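Local coordinates for a cystathionine beta-synthase domain protein fused to a Zn-ribbon-like domain (Pyrococcus furiosus, PDB 3GHD), which is of unknown function but combines a CBS domain, a module that commonly binds adenine nucleotides, with a probably metal-binding zinc-ribbon-like domain, at residues 23-28 / 37-42. Residues are numbered along the deposited sequence; the frame is centred on the assembly and turned at random.
Sequences AGSAVV and VVTERD
Val37 packs alongside Ser25 and Val27 where strands 25-30 and 33-39 pair as the antiparallel beta hairpin of the CBS domain, which leads directly into helix 40-48. With chi1 at 63°, Val37 CG2 stands anti to the backbone N, which brings it to 3.8 Å from Ser25 CB. Val38 forms the hydrogen-bonded pair with Ala26: Ala26 N reaches Val38 O at 2.7 Å, in the carbonyl plane and nearly straight at 172°, and Val38 N returns a bond to Ala26 O. The Val38 side chain shares the buried face with Ala26 and Val28, where Val38 CG2 meets Val28 CG2 at 4.2 Å and Met63 adds to the packing. Thr39 ends the strand and N-caps the helix in a capping box with Asp42: Asp42 N donates to Thr39 OG1 at 3.1 Å, while Thr39 N donates to Asp42 OD2. A valine in place of this threonine would probably leave Asp42 N without its capping acceptor and the first turn of the helix less firmly fixed. Thr39 CG2 lies 4.2 Å from Ser25 OG, and Ile70 of the second subunit packs against both residues. At Glu40, the backbone N makes a weak bond to Gly24 O. The Glu40 carboxylate forms a salt bridge with Arg41 of the third subunit, and one water donates both to Glu40 OE2, at 2.7 Å, and to Ala23 O, at 2.9 Å.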
ATOM      1  N   ALA A  23     -13.302   0.934   2.677  1.00 15.59           N
ATOM      2  CA  ALA A  23     -14.168   1.852   3.446  1.00 15.39           C
ATOM      3  C   ALA A  23     -13.431   2.335   4.655  1.00 14.74           C
ATOM      4  O   ALA A  23     -12.568   1.634   5.159  1.00 15.97           O
ATOM      5  CB  ALA A  23     -15.470   1.146   3.847  1.00 15.45           C
ATOM      6  N   GLY A  24     -13.784   3.519   5.142  1.00 14.60           N
ATOM      7  CA  GLY A  24     -13.094   4.136   6.241  1.00 15.80           C
ATOM      8  C   GLY A  24     -13.814   3.961   7.575  1.00 16.20           C
ATOM      9  O   GLY A  24     -13.167   4.055   8.617  1.00 19.87           O
ATOM     10  N   SER A  25     -15.143   3.776   7.528  1.00 16.15           N
ATOM     11  CA  SER A  25     -16.035   3.689   8.720  1.00 16.92           C
ATOM     12  C   SER A  25     -16.905   2.433   8.801  1.00 15.66           C
ATOM     13  O   SER A  25     -17.470   1.999   7.813  1.00 16.04           O
ATOM     14  CB  SER A  25     -17.020   4.893   8.726  1.00 17.29           C
ATOM     15  OG  SER A  25     -16.328   6.138   8.606  1.00 19.58           O
ATOM     16  N   ALA A  26     -17.049   1.886  10.013  1.00 15.04           N
ATOM     17  CA  ALA A  26     -17.933   0.762  10.270  1.00 14.66           C
ATOM     18  C   ALA A  26     -19.046   1.293  11.124  1.00 14.01           C
ATOM     19  O   ALA A  26     -18.774   1.767  12.239  1.00 13.60           O
ATOM     20  CB  ALA A  26     -17.217  -0.362  11.059  1.00 15.27           C
ATOM     21  N   VAL A  27     -20.264   1.232  10.597  1.00 14.45           N
ATOM     22  CA  VAL A  27     -21.473   1.721  11.254  1.00 14.46           C
ATOM     23  C   VAL A  27     -22.066   0.543  12.006  1.00 14.21           C
ATOM     24  O   VAL A  27     -22.403  -0.481  11.414  1.00 13.88           O
ATOM     25  CB  VAL A  27     -22.478   2.324  10.279  1.00 14.66           C
ATOM     26  CG1 VAL A  27     -23.768   2.674  10.993  1.00 15.04           C
ATOM     27  CG2 VAL A  27     -21.869   3.573   9.594  1.00 14.60           C
ATOM     28  N   VAL A  28     -22.093   0.675  13.319  1.00 15.17           N
ATOM     29  CA  VAL A  28     -22.529  -0.389  14.220  1.00 16.88           C
ATOM     30  C   VAL A  28     -24.049  -0.340  14.391  1.00 18.06           C
ATOM     31  O   VAL A  28     -24.601   0.649  14.922  1.00 17.30           O
ATOM     32  CB  VAL A  28     -21.802  -0.303  15.597  1.00 16.65           C
ATOM     33  CG1 VAL A  28     -22.242  -1.429  16.519  1.00 18.10           C
ATOM     34  CG2 VAL A  28     -20.240  -0.313  15.373  1.00 17.42           C
ATOM     35  N   VAL A  37     -20.367   4.525  15.388  1.00 15.56           N
ATOM     36  CA  VAL A  37     -19.440   4.374  14.275  1.00 15.69           C
ATOM     37  C   VAL A  37     -18.008   4.061  14.820  1.00 15.50           C
ATOM     38  O   VAL A  37     -17.611   4.554  15.901  1.00 13.98           O
ATOM     39  CB  VAL A  37     -19.492   5.673  13.425  1.00 15.70           C
ATOM     40  CG1 VAL A  37     -19.011   6.855  14.276  1.00 17.38           C
ATOM     41  CG2 VAL A  37     -18.710   5.561  12.068  1.00 16.24           C
ATOM     42  N   VAL A  38     -17.258   3.251  14.067  1.00 14.88           N
ATOM     43  CA  VAL A  38     -15.846   2.912  14.337  1.00 15.07           C
ATOM     44  C   VAL A  38     -15.043   3.217  13.042  1.00 15.70           C
ATOM     45  O   VAL A  38     -15.489   2.966  11.905  1.00 15.21           O
ATOM     46  CB  VAL A  38     -15.664   1.446  14.842  1.00 14.66           C
ATOM     47  CG1 VAL A  38     -14.185   1.094  14.958  1.00 15.54           C
ATOM     48  CG2 VAL A  38     -16.406   1.179  16.221  1.00 15.81           C
ATOM     49  N   THR A  39     -13.952   3.961  13.199  1.00 14.73           N
ATOM     50  CA  THR A  39     -13.099   4.346  12.106  1.00 14.45           C
ATOM     51  C   THR A  39     -11.794   3.590  12.211  1.00 13.85           C
ATOM     52  O   THR A  39     -11.460   2.995  13.240  1.00 13.77           O
ATOM     53  CB  THR A  39     -12.862   5.892  12.056  1.00 14.33           C
ATOM     54  OG1 THR A  39     -12.028   6.302  13.140  1.00 14.32           O
ATOM     55  CG2 THR A  39     -14.178   6.594  12.151  1.00 15.97           C
ATOM     56  N   GLU A  40     -11.029   3.642  11.150  1.00 13.99           N
ATOM     57  CA  GLU A  40      -9.680   3.072  11.171  1.00 11.38           C
ATOM     58  C   GLU A  40      -8.803   3.813  12.176  1.00 11.73           C
ATOM     59  O   GLU A  40      -7.935   3.211  12.767  1.00 12.30           O
ATOM     60  CB  GLU A  40      -9.067   3.057   9.743  1.00 11.52           C
ATOM     61  CG  GLU A  40      -9.819   2.115   8.818  1.00 11.31           C
ATOM     62  CD  GLU A  40      -9.132   1.831   7.503  1.00 14.54           C
ATOM     63  OE1 GLU A  40      -8.646   2.818   6.962  1.00 15.34           O
ATOM     64  OE2 GLU A  40      -9.079   0.637   7.017  1.00 13.99           O
ATOM     65  N   ARG A  41      -9.023   5.112  12.411  1.00 11.52           N
ATOM     66  CA  ARG A  41      -8.264   5.837  13.425  1.00 11.43           C
ATOM     67  C   ARG A  41      -8.594   5.286  14.800  1.00 12.05           C
ATOM     68  O   ARG A  41      -7.689   5.087  15.640  1.00 13.39           O
ATOM     69  CB  ARG A  41      -8.593   7.326  13.407  1.00 12.36           C
ATOM     70  CG  ARG A  41      -7.766   8.043  12.364  1.00 12.20           C
ATOM     71  CD  ARG A  41      -6.665   8.815  13.007  1.00 12.25           C
ATOM     72  NE  ARG A  41      -5.693   8.024  13.698  1.00 12.60           N
ATOM     73  CZ  ARG A  41      -4.639   7.424  13.125  1.00 13.96           C
ATOM     74  NH1 ARG A  41      -3.762   6.761  13.864  1.00 13.15           N
ATOM     75  NH2 ARG A  41      -4.403   7.596  11.840  1.00 15.34           N
ATOM     76  N   ASP A  42      -9.882   5.032  15.017  1.00 12.01           N
ATOM     77  CA  ASP A  42     -10.337   4.353  16.245  1.00 11.97           C
ATOM     78  C   ASP A  42      -9.608   3.024  16.486  1.00 11.97           C
ATOM     79  O   ASP A  42      -9.210   2.680  17.650  1.00 10.52           O
ATOM     80  CB  ASP A  42     -11.848   4.111  16.251  1.00 12.10           C
ATOM     81  CG  ASP A  42     -12.663   5.410  16.364  1.00 12.98           C
ATOM     82  OD1 ASP A  42     -12.196   6.357  17.026  1.00 15.06           O
ATOM     83  OD2 ASP A  42     -13.743   5.472  15.767  1.00 14.12           O
TER
HETATM   84  O   HOH W   1     -10.007   0.560   4.497  1.00  9.57           O